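Side-chain contacts in alpha-1,2-mannosidase (Bacteroides thetaiotaomicron, PDB 2WW2), which hydrolyses alpha-mannosides with inversion of anomeric configuration, as a member of the calcium-dependent glycoside hydrolase family 92: residues F491-D496 with G512-G517; W522-F527 with E541-R546; F7-N12 with K262-W267; I458-E463 with P647-Y652. All blocks are in the same frame, centred on the assembly; numbering follows the deposited sequence.

Three of the four contacts lie wholly within the catalytic part of the chain, and the fourth ties the chain start to a helix some 250 residues on. Interactions 1 and 2, with centres about 16 Å apart, touch directly: Trp522 NE1 lies 2.8 Å from Thr515 O, and Thr523 OG1 lies 2.9 Å from Met492 N, both probable hydrogen bonds. Interaction 4 brings 458-463 to 647-652, with the segments of interactions 1 and 2 falling between these ranges in sequence; its nearest atoms are about 5 Å from interaction 2 and about 17 Å from interaction 1. Interaction 3 stands apart, its centre about 43 Å from that of interaction 1. The bound sodium ions are ligated by residues outside all four contacts.

Interaction 1 (F491-D496 with G512-G517); sequences FMWTKD and GPFTEG
Pro513 meets Thr494 where the loop 512-517 comes closest to the chain leaving strand 491-492. The two side chains cross at about a right angle, with Pro513 CB 3.6 Å from Thr494 CB. Because OG1 of Thr494 is anti to its own backbone N (chi1 -177°), CG2 is swung into the position between N and the carbonyl carbon, and there it rests 3.8 Å from Pro513 CG. The methyl and the hydroxyl thus both touch the proline ring, CG2 against CG and OG1 against CB.

Next along the loop, Phe514 reaches back toward the first segment with the far end of its ring. CE2 approaches the six-membered part of the Trp493 indole, 4.0 Å from CE3, the two side chains crossing nearly at right angles. The neighbouring CZ presents the ring edge to the backbone carbonyl of Met492, 3.6 Å from its O. That oxygen also accepts a hydrogen bond from Ser519 OG. With an alanine here, the space between the Trp493 indole and the Met492 carbonyl would probably become a gap, and the indole would lose its neighbour from this loop.

Trp493 NE1 is bonded to Arg502 O, while Arg504 of a second subunit packs against the indole. The contact joins two loop stretches of the family 92 catalytic domain beside the start of helix 444-465, whose Thr445 touches Thr494, Pro513 and Phe514. The two segments meet through apolar contacts, and polar groups find partners outside them. The exception is the Phe514 edge, whose slightly positive C-H groups are probably well suited to facing a carbonyl oxygen.

Interaction 2 (W522-F527 with E541-R546); sequences WTWSVF and EPMIAR
Thr523 and Trp524, the central residues of a type I beta turn from Trp522 to Ser525, look across at Met543 and Arg546 of helix 540-551, and the CA atoms of Trp524 and Met543 are 10.1 Å apart. Across that separation it is chiefly the side chains of Trp524, Met543 and Arg546 that meet. Trp524 reaches the helix with the benzo end of its indole: CZ3 comes 3.9 Å from Met543 CG, which lies at the ring edge and in the ring plane, and CH2 comes 3.9 Å from Arg546 CB, also near that plane. Met543 and Arg546 are three residues apart on the helix, so the tryptophan edge is received by one turn of it. This is helix-to-loop packing within the catalytic domain, which belongs to the six-hairpin glycosidase clan; Met537 of helix 530-537 and Leu547 of helix 540-551 also touch the indole.

Beyond CB, the Arg546 chain bends at chi3 (60°), which carries the guanidinium toward the turn, its plane 77° from that of the indole. Arg546 NH2 then passes 4.0 Å from Thr523 CG2, a van der Waals contact; its hydrogen bond goes to Gly490 O, while the guanidinium makes a cation-pi contact with Phe491. The methyl is available because CG2 of Thr523 is anti to the backbone N, leaving OG1 on another side to bond Ser519 O. Ser525, which ends the beta turn, is also the centre of an inverse gamma turn, closed by Val526 N to Trp524 O at 2.7 Å.

Interaction 3 (F7-N12 with K262-W267); sequences FVDYVN and KAREQW
Arg264 offers the edge of its guanidinium to Asp9: OD1 lies practically in the guanidinium plane, and the carboxylate is turned 69° against it. Val8 CG1 comes to the same group obliquely. The resulting salt bridge is single and bent, with Arg264 NH1 3.2 Å from Asp9 OD1 and an N-H...O angle of 137°. NH1 approaches OD1 on its syn side. The other carboxylate oxygen, OD2, is engaged by Glu6 N, so the two oxygens answer to different partners. The second flat group, the Trp267 indole, is met obliquely by Val8 CG2; its NE1 is bonded to Ala33 O, and its ring meets that of Tyr292.

Val8 carries the apolar part of the contact, with one methyl for each partner. CG2 sits 3.5 Å from Trp267 CB, and CG1 is 3.8 Å from Arg264 CG, so the valine straddles two residues of the same helix face. That division follows from chi1 of 74°, which sets CG1 between the backbone N and carbonyl carbon and CG2 anti to N. A leucine in place of Arg264 would probably leave Asp9 OD1 without its charged mate, and the carboxylate would be freer to turn about its remaining bond.

Segment 7-12, around the start of the family 92 N-terminal domain, thus packs on a helix of the catalytic domain. It lies between that helix, 256-271, where Asn268 OD1 accepts a bond from Val8 N, and helix 281-294, whose Tyr288 stacks on Phe7; Pro109, in the turn between strands 98-108 and 111-116, touches Val11 and Trp267.

Interaction 4 (I458-E463 with P647-Y652); sequences IARFAE and PGMPEY
Arg460 carries the S-methyl of Met649 over one face of its guanidinium, CE standing 3.4 Å above the plane near its centre, 3.4 Å from CZ. The two side chains cross at about a right angle, the methionine bent at chi2 and chi3 so that its end folds back onto the cation. At the edge of the same group, Gly648 O lies in the guanidinium plane and takes a hydrogen bond from Arg460 NH2, 3.0 Å long and nearly straight at 166°. Arg460 NE adds a weak second bond to Gly648 O, at 3.5 Å. One carbonyl therefore receives two N-H groups, which probably limits the rotation of the guanidinium, and Arg460 NH2 also touches Pro650 CD at 3.5 Å.

Gly648 has a backbone shape (phi 105°, psi -21°) in which a CB would collide with the carbonyl oxygen of Pro647, so that glycine is called for. Its N bonds Asp390 OD1, and Pro647 O bonds Tyr453 OH, so helices 383-393 and 444-465 both hold this loop. Through Arg460, helix 444-465 is joined to the loop before strand 651-654, within the catalytic domain of the six-hairpin clan.

Interaction 1 (F491-D496 with G512-G517)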
# COMPACT_ATOMS: atom_id res chain seq x y z
N PHE A 491 -19.65 -8.69 -4.15
CA PHE A 491 -19.08 -9.05 -2.86
C PHE A 491 -20.17 -9.15 -1.79
O PHE A 491 -21.25 -8.58 -1.95
CB PHE A 491 -18.12 -7.96 -2.40
CG PHE A 491 -16.77 -8.00 -3.06
CD1 PHE A 491 -15.77 -8.81 -2.55
CD2 PHE A 491 -16.50 -7.19 -4.15
CE1 PHE A 491 -14.51 -8.82 -3.14
CE2 PHE A 491 -15.24 -7.20 -4.74
CZ PHE A 491 -14.24 -8.02 -4.24
N MET A 492 -19.86 -9.82 -0.68
CA MET A 492 -20.76 -9.81 0.46
C MET A 492 -20.75 -8.40 1.07
O MET A 492 -19.70 -7.74 1.10
CB MET A 492 -20.31 -10.85 1.51
CG MET A 492 -20.48 -12.30 1.03
SD MET A 492 -22.22 -12.73 0.76
CE MET A 492 -22.01 -14.40 0.09
N TRP A 493 -21.90 -7.94 1.53
CA TRP A 493 -21.99 -6.62 2.17
C TRP A 493 -22.98 -6.76 3.32
O TRP A 493 -23.09 -7.84 3.90
CB TRP A 493 -22.41 -5.56 1.15
CG TRP A 493 -22.21 -4.12 1.52
CD1 TRP A 493 -23.14 -3.12 1.39
CD2 TRP A 493 -21.02 -3.50 2.03
NE1 TRP A 493 -22.60 -1.93 1.80
CE2 TRP A 493 -21.31 -2.13 2.21
CE3 TRP A 493 -19.74 -3.98 2.39
CZ2 TRP A 493 -20.36 -1.22 2.70
CZ3 TRP A 493 -18.80 -3.06 2.88
CH2 TRP A 493 -19.12 -1.71 3.03
N THR A 494 -23.71 -5.69 3.64
CA THR A 494 -24.60 -5.72 4.79
C THR A 494 -25.84 -4.89 4.52
O THR A 494 -25.80 -3.95 3.72
CB THR A 494 -23.90 -5.20 6.06
OG1 THR A 494 -24.79 -5.32 7.18
CG2 THR A 494 -23.51 -3.71 5.89
N LYS A 495 -26.94 -5.23 5.19
CA LYS A 495 -28.19 -4.46 5.12
C LYS A 495 -28.68 -4.17 6.53
O LYS A 495 -28.39 -4.93 7.45
CB LYS A 495 -29.30 -5.27 4.42
CG LYS A 495 -29.09 -5.60 2.96
CD LYS A 495 -30.11 -6.66 2.54
CE LYS A 495 -30.06 -6.93 1.05
NZ LYS A 495 -30.74 -8.24 0.72
N ASP A 496 -29.42 -3.08 6.71
CA ASP A 496 -30.09 -2.82 7.99
C ASP A 496 -31.37 -3.66 8.11
O ASP A 496 -31.66 -4.46 7.22
CB ASP A 496 -30.35 -1.32 8.19
CG ASP A 496 -31.36 -0.76 7.20
OD1 ASP A 496 -32.08 -1.56 6.55
OD2 ASP A 496 -31.44 0.48 7.08
N GLY A 512 -17.14 -3.27 11.40
CA GLY A 512 -18.55 -3.07 11.12
C GLY A 512 -19.28 -4.40 11.09
O GLY A 512 -19.31 -5.12 12.09
N PRO A 513 -19.86 -4.75 9.94
CA PRO A 513 -20.59 -6.02 9.77
C PRO A 513 -19.64 -7.21 9.64
O PRO A 513 -20.11 -8.36 9.59
CB PRO A 513 -21.32 -5.82 8.45
CG PRO A 513 -20.37 -4.93 7.66
CD PRO A 513 -19.89 -3.94 8.70
N PHE A 514 -18.34 -6.95 9.57
CA PHE A 514 -17.38 -8.03 9.45
C PHE A 514 -16.58 -8.22 10.72
O PHE A 514 -16.50 -7.31 11.55
CB PHE A 514 -16.44 -7.82 8.25
CG PHE A 514 -17.16 -7.76 6.93
CD1 PHE A 514 -17.71 -8.91 6.38
CD2 PHE A 514 -17.32 -6.55 6.27
CE1 PHE A 514 -18.41 -8.84 5.16
CE2 PHE A 514 -18.01 -6.49 5.05
CZ PHE A 514 -18.55 -7.63 4.50
N THR A 515 -15.98 -9.40 10.84
CA THR A 515 -15.22 -9.84 12.00
C THR A 515 -13.80 -10.13 11.55
O THR A 515 -13.59 -11.00 10.72
CB THR A 515 -15.83 -11.17 12.53
OG1 THR A 515 -17.07 -10.90 13.19
CG2 THR A 515 -14.90 -11.87 13.50
N GLU A 516 -12.82 -9.39 12.06
CA GLU A 516 -11.42 -9.73 11.80
C GLU A 516 -11.07 -9.77 10.31
O GLU A 516 -10.23 -10.56 9.88
CB GLU A 516 -11.11 -11.10 12.40
CG GLU A 516 -11.30 -11.13 13.91
CD GLU A 516 -10.03 -10.78 14.62
OE1 GLU A 516 -9.15 -11.67 14.67
OE2 GLU A 516 -9.92 -9.64 15.10
N GLY A 517 -11.70 -8.92 9.52
CA GLY A 517 -11.57 -9.06 8.08
C GLY A 517 -12.50 -8.08 7.41
O GLY A 517 -13.15 -7.27 8.07

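Interaction 2 (W522-F527 with E541-R546)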
# COMPACT_ATOMS: atom_id res chain seq x y z
N TRP A 522 -14.45 -12.30 3.70
CA TRP A 522 -15.71 -12.94 4.11
C TRP A 522 -16.57 -13.43 2.94
O TRP A 522 -17.41 -14.32 3.10
CB TRP A 522 -16.48 -12.03 5.08
CG TRP A 522 -15.91 -12.14 6.46
CD1 TRP A 522 -14.98 -11.32 7.04
CD2 TRP A 522 -16.19 -13.18 7.41
NE1 TRP A 522 -14.68 -11.78 8.31
CE2 TRP A 522 -15.40 -12.92 8.56
CE3 TRP A 522 -17.03 -14.31 7.41
CZ2 TRP A 522 -15.43 -13.75 9.69
CZ3 TRP A 522 -17.07 -15.12 8.52
CH2 TRP A 522 -16.27 -14.84 9.66
N THR A 523 -16.34 -12.87 1.76
CA THR A 523 -17.07 -13.31 0.57
C THR A 523 -16.82 -14.80 0.27
O THR A 523 -17.66 -15.46 -0.33
CB THR A 523 -16.75 -12.41 -0.64
OG1 THR A 523 -17.30 -11.10 -0.39
CG2 THR A 523 -17.37 -12.96 -1.96
N TRP A 524 -15.69 -15.33 0.71
CA TRP A 524 -15.36 -16.74 0.47
C TRP A 524 -15.93 -17.71 1.50
O TRP A 524 -15.76 -18.93 1.38
CB TRP A 524 -13.83 -16.91 0.41
CG TRP A 524 -13.27 -16.07 -0.69
CD1 TRP A 524 -12.67 -14.84 -0.57
CD2 TRP A 524 -13.32 -16.35 -2.10
NE1 TRP A 524 -12.33 -14.36 -1.82
CE2 TRP A 524 -12.71 -15.27 -2.77
CE3 TRP A 524 -13.80 -17.43 -2.85
CZ2 TRP A 524 -12.57 -15.22 -4.15
CZ3 TRP A 524 -13.67 -17.38 -4.24
CH2 TRP A 524 -13.05 -16.28 -4.87
N SER A 525 -16.59 -17.18 2.52
CA SER A 525 -17.03 -18.01 3.64
C SER A 525 -18.31 -18.78 3.30
O SER A 525 -19.37 -18.59 3.94
CB SER A 525 -17.23 -17.16 4.91
OG SER A 525 -17.41 -17.98 6.04
N VAL A 526 -18.21 -19.65 2.30
CA VAL A 526 -19.34 -20.48 1.88
C VAL A 526 -18.80 -21.87 1.58
O VAL A 526 -18.85 -22.35 0.45
CB VAL A 526 -20.05 -19.89 0.63
CG1 VAL A 526 -21.40 -20.60 0.37
CG2 VAL A 526 -20.28 -18.39 0.81
N PHE A 527 -18.26 -22.54 2.58
CA PHE A 527 -17.61 -23.81 2.31
C PHE A 527 -18.56 -24.99 2.17
O PHE A 527 -18.16 -26.03 1.70
CB PHE A 527 -16.49 -24.10 3.31
CG PHE A 527 -16.60 -23.34 4.58
CD1 PHE A 527 -17.32 -23.86 5.64
CD2 PHE A 527 -15.99 -22.11 4.71
CE1 PHE A 527 -17.42 -23.16 6.82
CE2 PHE A 527 -16.09 -21.39 5.91
CZ PHE A 527 -16.81 -21.93 6.96
N GLU A 541 -15.66 -19.60 -14.25
CA GLU A 541 -14.67 -18.69 -14.84
C GLU A 541 -14.39 -17.46 -13.99
O GLU A 541 -13.24 -17.17 -13.67
CB GLU A 541 -15.09 -18.29 -16.25
CG GLU A 541 -14.18 -17.28 -16.93
CD GLU A 541 -14.57 -17.11 -18.38
OE1 GLU A 541 -15.48 -16.29 -18.67
OE2 GLU A 541 -13.99 -17.83 -19.24
N PRO A 542 -15.43 -16.70 -13.64
CA PRO A 542 -15.23 -15.52 -12.81
C PRO A 542 -14.71 -15.87 -11.41
O PRO A 542 -13.98 -15.08 -10.82
CB PRO A 542 -16.63 -14.92 -12.71
CG PRO A 542 -17.38 -15.47 -13.83
CD PRO A 542 -16.82 -16.82 -14.11
N MET A 543 -15.10 -17.03 -10.88
CA MET A 543 -14.61 -17.42 -9.57
C MET A 543 -13.12 -17.75 -9.60
O MET A 543 -12.37 -17.36 -8.71
CB MET A 543 -15.40 -18.60 -8.97
CG MET A 543 -14.86 -18.96 -7.59
SD MET A 543 -15.60 -20.40 -6.83
CE MET A 543 -16.97 -19.69 -5.98
N ILE A 544 -12.70 -18.48 -10.63
CA ILE A 544 -11.29 -18.78 -10.81
C ILE A 544 -10.46 -17.50 -10.92
O ILE A 544 -9.35 -17.40 -10.37
CB ILE A 544 -11.08 -19.63 -12.08
CG1 ILE A 544 -11.62 -21.05 -11.87
CG2 ILE A 544 -9.61 -19.63 -12.48
CD1 ILE A 544 -11.87 -21.81 -13.17
N ALA A 545 -11.01 -16.50 -11.61
CA ALA A 545 -10.31 -15.23 -11.80
C ALA A 545 -10.15 -14.50 -10.47
O ALA A 545 -9.12 -13.90 -10.21
CB ALA A 545 -11.07 -14.36 -12.78
N ARG A 546 -11.17 -14.57 -9.63
CA ARG A 546 -11.11 -13.91 -8.35
C ARG A 546 -10.16 -14.60 -7.37
O ARG A 546 -9.51 -13.93 -6.57
CB ARG A 546 -12.51 -13.75 -7.78
CG ARG A 546 -13.33 -12.87 -8.70
CD ARG A 546 -14.73 -12.69 -8.20
NE ARG A 546 -14.78 -12.08 -6.88
CZ ARG A 546 -15.89 -11.57 -6.36
NH1 ARG A 546 -17.02 -11.60 -7.06
NH2 ARG A 546 -15.88 -11.03 -5.15

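Interaction 3 (F7-N12 with K262-W267)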
# COMPACT_ATOMS: atom_id res chain seq x y z
N PHE A 7 10.28 -38.50 16.28
CA PHE A 7 9.40 -37.42 15.86
C PHE A 7 9.39 -36.23 16.81
O PHE A 7 9.41 -35.07 16.36
CB PHE A 7 7.98 -37.95 15.59
CG PHE A 7 7.90 -38.80 14.35
CD1 PHE A 7 8.62 -38.44 13.21
CD2 PHE A 7 7.17 -39.95 14.33
CE1 PHE A 7 8.58 -39.22 12.06
CE2 PHE A 7 7.12 -40.74 13.20
CZ PHE A 7 7.83 -40.38 12.06
N VAL A 8 9.45 -36.48 18.12
CA VAL A 8 9.40 -35.37 19.09
C VAL A 8 10.68 -34.52 19.01
O VAL A 8 10.66 -33.35 19.35
CB VAL A 8 9.14 -35.85 20.55
CG1 VAL A 8 10.40 -36.50 21.12
CG2 VAL A 8 8.69 -34.69 21.44
N ASP A 9 11.77 -35.11 18.52
CA ASP A 9 13.04 -34.38 18.35
C ASP A 9 12.93 -33.26 17.31
O ASP A 9 13.74 -32.33 17.29
CB ASP A 9 14.20 -35.32 17.95
CG ASP A 9 14.54 -36.32 19.04
OD1 ASP A 9 14.41 -35.96 20.23
OD2 ASP A 9 14.94 -37.47 18.73
N TYR A 10 11.93 -33.35 16.44
CA TYR A 10 11.72 -32.31 15.44
C TYR A 10 10.93 -31.11 15.99
O TYR A 10 10.86 -30.05 15.36
CB TYR A 10 10.99 -32.89 14.23
CG TYR A 10 11.85 -33.84 13.43
CD1 TYR A 10 13.01 -33.37 12.77
CD2 TYR A 10 11.53 -35.17 13.32
CE1 TYR A 10 13.81 -34.23 12.02
CE2 TYR A 10 12.35 -36.06 12.57
CZ TYR A 10 13.48 -35.56 11.93
OH TYR A 10 14.28 -36.40 11.20
N VAL A 11 10.34 -31.26 17.18
CA VAL A 11 9.42 -30.24 17.68
C VAL A 11 10.15 -29.03 18.26
O VAL A 11 10.99 -29.19 19.15
CB VAL A 11 8.45 -30.79 18.74
CG1 VAL A 11 7.58 -29.67 19.35
CG2 VAL A 11 7.57 -31.88 18.13
N ASN A 12 9.81 -27.83 17.79
CA ASN A 12 10.30 -26.60 18.40
C ASN A 12 9.14 -25.84 19.00
O ASN A 12 8.37 -25.22 18.27
CB ASN A 12 10.98 -25.71 17.34
CG ASN A 12 11.47 -24.40 17.93
OD1 ASN A 12 11.54 -24.25 19.16
ND2 ASN A 12 11.81 -23.45 17.08
N LYS A 262 8.98 -40.39 30.11
CA LYS A 262 7.59 -40.73 29.90
C LYS A 262 6.88 -39.76 28.94
O LYS A 262 6.11 -40.18 28.09
CB LYS A 262 6.84 -40.75 31.23
CG LYS A 262 7.23 -41.89 32.15
CD LYS A 262 6.41 -41.78 33.44
CE LYS A 262 6.57 -43.00 34.32
NZ LYS A 262 5.54 -42.91 35.41
N ALA A 263 7.11 -38.45 29.10
CA ALA A 263 6.48 -37.47 28.22
C ALA A 263 7.03 -37.61 26.79
O ALA A 263 6.31 -37.46 25.80
CB ALA A 263 6.70 -36.06 28.75
N ARG A 264 8.31 -37.92 26.69
CA ARG A 264 8.92 -38.10 25.40
C ARG A 264 8.25 -39.28 24.67
O ARG A 264 7.93 -39.21 23.47
CB ARG A 264 10.40 -38.41 25.61
CG ARG A 264 11.17 -38.43 24.36
CD ARG A 264 12.43 -39.21 24.54
NE ARG A 264 13.50 -38.39 25.05
CZ ARG A 264 14.21 -37.55 24.31
NH1 ARG A 264 13.91 -37.39 23.02
NH2 ARG A 264 15.21 -36.86 24.86
N GLU A 265 8.05 -40.37 25.41
CA GLU A 265 7.36 -41.53 24.84
C GLU A 265 5.93 -41.20 24.43
O GLU A 265 5.49 -41.59 23.35
CB GLU A 265 7.38 -42.72 25.81
CG GLU A 265 6.66 -43.93 25.27
CD GLU A 265 6.86 -45.15 26.13
OE1 GLU A 265 6.44 -45.12 27.31
OE2 GLU A 265 7.44 -46.14 25.64
N GLN A 266 5.21 -40.45 25.26
CA GLN A 266 3.85 -40.05 24.88
C GLN A 266 3.85 -39.21 23.60
O GLN A 266 3.05 -39.45 22.68
CB GLN A 266 3.19 -39.27 26.03
CG GLN A 266 2.88 -40.17 27.23
CD GLN A 266 1.95 -41.32 26.84
OE1 GLN A 266 0.85 -41.08 26.33
NE2 GLN A 266 2.40 -42.55 27.04
N TRP A 267 4.72 -38.21 23.52
CA TRP A 267 4.75 -37.39 22.31
C TRP A 267 5.12 -38.23 21.09
O TRP A 267 4.50 -38.10 20.03
CB TRP A 267 5.69 -36.20 22.47
CG TRP A 267 5.04 -35.11 23.26
CD1 TRP A 267 5.29 -34.76 24.56
CD2 TRP A 267 3.99 -34.24 22.80
NE1 TRP A 267 4.46 -33.72 24.94
CE2 TRP A 267 3.66 -33.39 23.88
CE3 TRP A 267 3.29 -34.12 21.59
CZ2 TRP A 267 2.65 -32.43 23.78
CZ3 TRP A 267 2.31 -33.14 21.48
CH2 TRP A 267 2.00 -32.32 22.58

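Interaction 4 (I458-E463 with P647-Y652)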
# COMPACT_ATOMS: atom_id res chain seq x y z
N ILE A 458 -26.83 -28.59 10.84
CA ILE A 458 -27.99 -29.12 11.57
C ILE A 458 -28.93 -29.85 10.62
O ILE A 458 -29.49 -30.90 10.97
CB ILE A 458 -28.75 -28.02 12.35
CG1 ILE A 458 -27.85 -27.52 13.49
CG2 ILE A 458 -30.10 -28.56 12.90
CD1 ILE A 458 -28.38 -26.20 14.15
N ALA A 459 -29.09 -29.32 9.41
CA ALA A 459 -29.93 -29.99 8.42
C ALA A 459 -29.36 -31.38 8.10
O ALA A 459 -30.08 -32.38 8.02
CB ALA A 459 -30.04 -29.17 7.15
N ARG A 460 -28.05 -31.43 7.89
CA ARG A 460 -27.39 -32.69 7.58
C ARG A 460 -27.62 -33.69 8.71
O ARG A 460 -27.89 -34.86 8.45
CB ARG A 460 -25.89 -32.45 7.41
CG ARG A 460 -25.53 -31.73 6.10
CD ARG A 460 -25.29 -32.77 5.02
NE ARG A 460 -24.12 -33.53 5.42
CZ ARG A 460 -23.79 -34.75 5.02
NH1 ARG A 460 -24.56 -35.44 4.15
NH2 ARG A 460 -22.67 -35.28 5.50
N PHE A 461 -27.45 -33.23 9.94
CA PHE A 461 -27.60 -34.05 11.13
C PHE A 461 -29.01 -34.59 11.23
O PHE A 461 -29.20 -35.81 11.36
CB PHE A 461 -27.21 -33.28 12.41
CG PHE A 461 -27.12 -34.14 13.65
CD1 PHE A 461 -26.05 -35.01 13.84
CD2 PHE A 461 -28.10 -34.06 14.64
CE1 PHE A 461 -25.97 -35.80 14.98
CE2 PHE A 461 -28.02 -34.84 15.77
CZ PHE A 461 -26.97 -35.72 15.95
N ALA A 462 -30.00 -33.70 11.13
CA ALA A 462 -31.39 -34.12 11.23
C ALA A 462 -31.71 -35.13 10.12
O ALA A 462 -32.39 -36.13 10.36
CB ALA A 462 -32.33 -32.94 11.12
N GLU A 463 -31.23 -34.86 8.91
CA GLU A 463 -31.53 -35.75 7.78
C GLU A 463 -31.01 -37.16 8.05
O GLU A 463 -31.70 -38.15 7.77
CB GLU A 463 -30.94 -35.20 6.47
CG GLU A 463 -31.42 -35.96 5.25
CD GLU A 463 -31.10 -35.25 3.95
OE1 GLU A 463 -29.93 -34.90 3.75
OE2 GLU A 463 -32.04 -35.06 3.14
N PRO A 647 -16.21 -29.14 7.13
CA PRO A 647 -16.49 -30.09 8.19
C PRO A 647 -17.99 -30.31 8.24
O PRO A 647 -18.77 -29.36 8.05
CB PRO A 647 -15.96 -29.41 9.46
CG PRO A 647 -14.79 -28.54 8.93
CD PRO A 647 -15.35 -28.02 7.59
N GLY A 648 -18.39 -31.55 8.50
CA GLY A 648 -19.81 -31.89 8.47
C GLY A 648 -20.08 -32.67 7.20
O GLY A 648 -21.06 -33.39 7.10
N MET A 649 -19.19 -32.52 6.22
CA MET A 649 -19.18 -33.38 5.03
C MET A 649 -17.92 -34.23 5.10
O MET A 649 -16.81 -33.68 5.09
CB MET A 649 -19.17 -32.54 3.75
CG MET A 649 -19.08 -33.34 2.45
SD MET A 649 -20.44 -34.50 2.18
CE MET A 649 -21.89 -33.48 2.49
N PRO A 650 -18.06 -35.56 5.17
CA PRO A 650 -16.87 -36.39 5.42
C PRO A 650 -16.01 -36.57 4.16
O PRO A 650 -15.90 -37.69 3.63
CB PRO A 650 -17.46 -37.71 5.94
CG PRO A 650 -18.86 -37.78 5.34
CD PRO A 650 -19.32 -36.32 5.30
N GLU A 651 -15.40 -35.48 3.70
CA GLU A 651 -14.61 -35.42 2.45
C GLU A 651 -13.41 -34.55 2.74
O GLU A 651 -13.53 -33.57 3.47
CB GLU A 651 -15.37 -34.63 1.36
CG GLU A 651 -16.24 -35.42 0.48
CD GLU A 651 -17.01 -34.55 -0.49
OE1 GLU A 651 -16.81 -33.31 -0.59
OE2 GLU A 651 -17.86 -35.14 -1.15
N TYR A 652 -12.29 -34.85 2.09
CA TYR A 652 -11.12 -33.98 2.17
C TYR A 652 -10.66 -33.64 0.76
O TYR A 652 -10.37 -34.54 -0.03
CB TYR A 652 -9.98 -34.71 2.93
CG TYR A 652 -10.37 -35.23 4.29
CD1 TYR A 652 -10.08 -34.51 5.45
CD2 TYR A 652 -11.03 -36.45 4.43
CE1 TYR A 652 -10.42 -34.98 6.69
CE2 TYR A 652 -11.39 -36.93 5.67
CZ TYR A 652 -11.07 -36.18 6.80
OH TYR A 652 -11.43 -36.66 8.03